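Long-range contact in glutaredoxin family protein (Xanthomonas campestris, PDB 1TTZ), which is of unknown function but belongs to the glutaredoxin-like proteins of the thioredoxin fold and probably takes part in thiol-disulfide redox chemistry: residues T4-D9 / V50-M55. Residues are numbered along the deposited sequence; the frame is centred on the assembly and turned at random.
Sequences TLYQRD and VLRDPM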
loop_
_atom_site.group_PDB
_atom_site.type_symbol
_atom_site.label_atom_id
_atom_site.label_comp_id
_atom_site.label_asym_id
_atom_site.label_seq_id
_atom_site.Cartn_x
_atom_site.Cartn_y
_atom_site.Cartn_z
ATOM N N THR A 4 -5.810 -2.658 1.266
ATOM C CA THR A 4 -5.970 -2.136 -0.081
ATOM C C THR A 4 -4.627 -1.520 -0.430
ATOM O O THR A 4 -4.147 -0.632 0.274
ATOM C CB THR A 4 -7.046 -1.026 -0.164
ATOM O OG1 THR A 4 -8.286 -1.510 0.358
ATOM C CG2 THR A 4 -7.247 -0.591 -1.606
ATOM N N LEU A 5 -4.005 -2.005 -1.495
ATOM C CA LEU A 5 -2.730 -1.453 -1.915
ATOM C C LEU A 5 -2.928 -0.589 -3.149
ATOM O O LEU A 5 -3.185 -1.098 -4.241
ATOM C CB LEU A 5 -1.718 -2.562 -2.241
ATOM C CG LEU A 5 -0.396 -2.023 -2.823
ATOM C CD1 LEU A 5 0.390 -1.310 -1.723
ATOM C CD2 LEU A 5 0.442 -3.156 -3.414
ATOM N N TYR A 6 -2.837 0.722 -2.973
ATOM C CA TYR A 6 -2.969 1.611 -4.105
ATOM C C TYR A 6 -1.602 1.668 -4.776
ATOM O O TYR A 6 -0.589 1.951 -4.131
ATOM C CB TYR A 6 -3.412 3.011 -3.659
ATOM C CG TYR A 6 -4.827 3.043 -3.142
ATOM C CD1 TYR A 6 -5.094 2.993 -1.775
ATOM C CD2 TYR A 6 -5.906 3.085 -4.023
ATOM C CE1 TYR A 6 -6.413 2.986 -1.295
ATOM C CE2 TYR A 6 -7.224 3.080 -3.554
ATOM C CZ TYR A 6 -7.467 3.032 -2.192
ATOM O OH TYR A 6 -8.762 3.046 -1.727
ATOM N N GLN A 7 -1.572 1.362 -6.065
ATOM C CA GLN A 7 -0.330 1.399 -6.816
ATOM C C GLN A 7 -0.588 1.792 -8.261
ATOM O O GLN A 7 -1.731 1.980 -8.669
ATOM C CB GLN A 7 0.383 0.041 -6.757
ATOM C CG GLN A 7 -0.378 -1.143 -7.341
ATOM C CD GLN A 7 0.424 -2.440 -7.276
ATOM O OE1 GLN A 7 1.556 -2.509 -7.753
ATOM N NE2 GLN A 7 -0.167 -3.475 -6.686
ATOM N N ARG A 8 0.485 1.949 -9.024
ATOM C CA ARG A 8 0.358 2.296 -10.430
ATOM C C ARG A 8 1.152 1.257 -11.200
ATOM O O ARG A 8 2.048 0.619 -10.641
ATOM C CB ARG A 8 0.917 3.701 -10.710
ATOM C CG ARG A 8 2.422 3.806 -10.525
ATOM C CD ARG A 8 3.032 5.025 -11.213
ATOM N NE ARG A 8 2.684 6.295 -10.580
ATOM C CZ ARG A 8 1.613 7.020 -10.883
ATOM N NH1 ARG A 8 0.769 6.602 -11.821
ATOM N NH2 ARG A 8 1.391 8.171 -10.254
ATOM N N ASP A 9 0.824 1.077 -12.475
ATOM C CA ASP A 9 1.533 0.108 -13.304
ATOM C C ASP A 9 2.950 0.572 -13.618
ATOM O O ASP A 9 3.224 1.770 -13.676
ATOM C CB ASP A 9 0.778 -0.135 -14.614
ATOM C CG ASP A 9 -0.459 -0.988 -14.423
ATOM O OD1 ASP A 9 -0.314 -2.135 -13.948
ATOM O OD2 ASP A 9 -1.573 -0.516 -14.746
ATOM N N VAL A 50 0.762 3.037 -1.588
ATOM C CA VAL A 50 0.132 3.416 -0.328
ATOM C C VAL A 50 -0.777 2.285 0.142
ATOM O O VAL A 50 -1.567 1.755 -0.635
ATOM C CB VAL A 50 -0.727 4.690 -0.486
ATOM C CG1 VAL A 50 -1.505 4.959 0.794
ATOM C CG2 VAL A 50 0.156 5.880 -0.821
ATOM N N LEU A 51 -0.651 1.908 1.409
ATOM C CA LEU A 51 -1.475 0.848 1.982
ATOM C C LEU A 51 -2.591 1.453 2.827
ATOM O O LEU A 51 -2.358 2.391 3.589
ATOM C CB LEU A 51 -0.629 -0.071 2.863
ATOM C CG LEU A 51 -0.035 -1.315 2.205
ATOM C CD1 LEU A 51 1.000 -1.925 3.135
ATOM C CD2 LEU A 51 -1.147 -2.325 1.888
ATOM N N ARG A 52 -3.800 0.922 2.696
ATOM C CA ARG A 52 -4.926 1.432 3.469
ATOM C C ARG A 52 -5.646 0.247 4.112
ATOM O O ARG A 52 -5.904 -0.754 3.445
ATOM C CB ARG A 52 -5.877 2.198 2.540
ATOM C CG ARG A 52 -7.065 2.867 3.221
ATOM C CD ARG A 52 -8.048 3.387 2.181
ATOM N NE ARG A 52 -9.256 3.957 2.774
ATOM C CZ ARG A 52 -9.370 5.216 3.185
ATOM N NH1 ARG A 52 -10.509 5.642 3.711
ATOM N NH2 ARG A 52 -8.349 6.054 3.062
ATOM N N ASP A 53 -5.955 0.340 5.403
ATOM C CA ASP A 53 -6.652 -0.762 6.052
ATOM C C ASP A 53 -8.145 -0.481 6.179
ATOM O O ASP A 53 -8.609 0.612 5.862
ATOM C CB ASP A 53 -6.026 -1.086 7.424
ATOM C CG ASP A 53 -6.260 -0.007 8.467
ATOM O OD1 ASP A 53 -7.061 0.918 8.229
ATOM O OD2 ASP A 53 -5.633 -0.103 9.545
ATOM N N PRO A 54 -8.922 -1.474 6.630
ATOM C CA PRO A 54 -10.372 -1.298 6.781
ATOM C C PRO A 54 -10.770 -0.048 7.565
ATOM O O PRO A 54 -11.741 0.624 7.219
ATOM C CB PRO A 54 -10.800 -2.590 7.477
ATOM C CG PRO A 54 -9.843 -3.599 6.902
ATOM C CD PRO A 54 -8.523 -2.855 6.968
HETATM N N MSE A 55 -10.003 0.262 8.606
HETATM C CA MSE A 55 -10.262 1.423 9.452
HETATM C C MSE A 55 -10.046 2.741 8.724
HETATM O O MSE A 55 -10.475 3.793 9.194
HETATM C CB MSE A 55 -9.358 1.383 10.685
HETATM C CG MSE A 55 -10.109 1.347 12.000
HETATM SE SE MSE A 55 -11.405 -0.089 12.049
HETATM C CE MSE A 55 -13.036 0.957 11.898
HETATM O O HOH W 1 -8.708 -1.324 3.135
#
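Thr-4 with Arg-52, and Tyr-6 with Val-50, each exchange two backbone hydrogen bonds, joining strands 4-7 and 50-52 antiparallel, their short axes 4.8 Å apart and inclined at 155°. Thr-4 N donates to Arg-52 O over 2.9 Å, matched by Arg-52 N to Thr-4 O and Tyr-6 N to Val-50 O; Val-50 N to Tyr-6 O, at 3.1 Å, is the longest and straightest. Between these pairs Leu-5 faces Leu-51 in a non-hydrogen-bonded pair, where Leu-51 CA lies 3.5 Å from Thr-4 O in a CA-H...O contact.

Both leucines point to the face under helix 12-23, at whose start lies a CxxC pattern, probably of thioredoxin type, and CD1 of Leu-5 reaches CG of Leu-51 at 4.0 Å. On the other, mixed aliphatic, aromatic and polar face, Arg-52 is extended as far as NE, CG anti to its N (chi1 -176°), which carries its methylenes past the rim of the Tyr-6 ring: CB sits in the ring plane, and CD is 3.9 Å from CE1. Thr-4 CG2 lies over one face of that ring, toward its rim, while Tyr-44 of helix 38-44 stacks on Tyr-6 and touches Val-50 beside it. The guanidinium is turned 77° from the ring.

Arg-52 O accepts from both Thr-4 N and a water that also meets Thr-4 OG1. Four backbone bonds therefore set the register of two inner strands, while Arg-52 lends its methylenes to the Tyr-6 edge and its charge to a salt bridge with Glu-58.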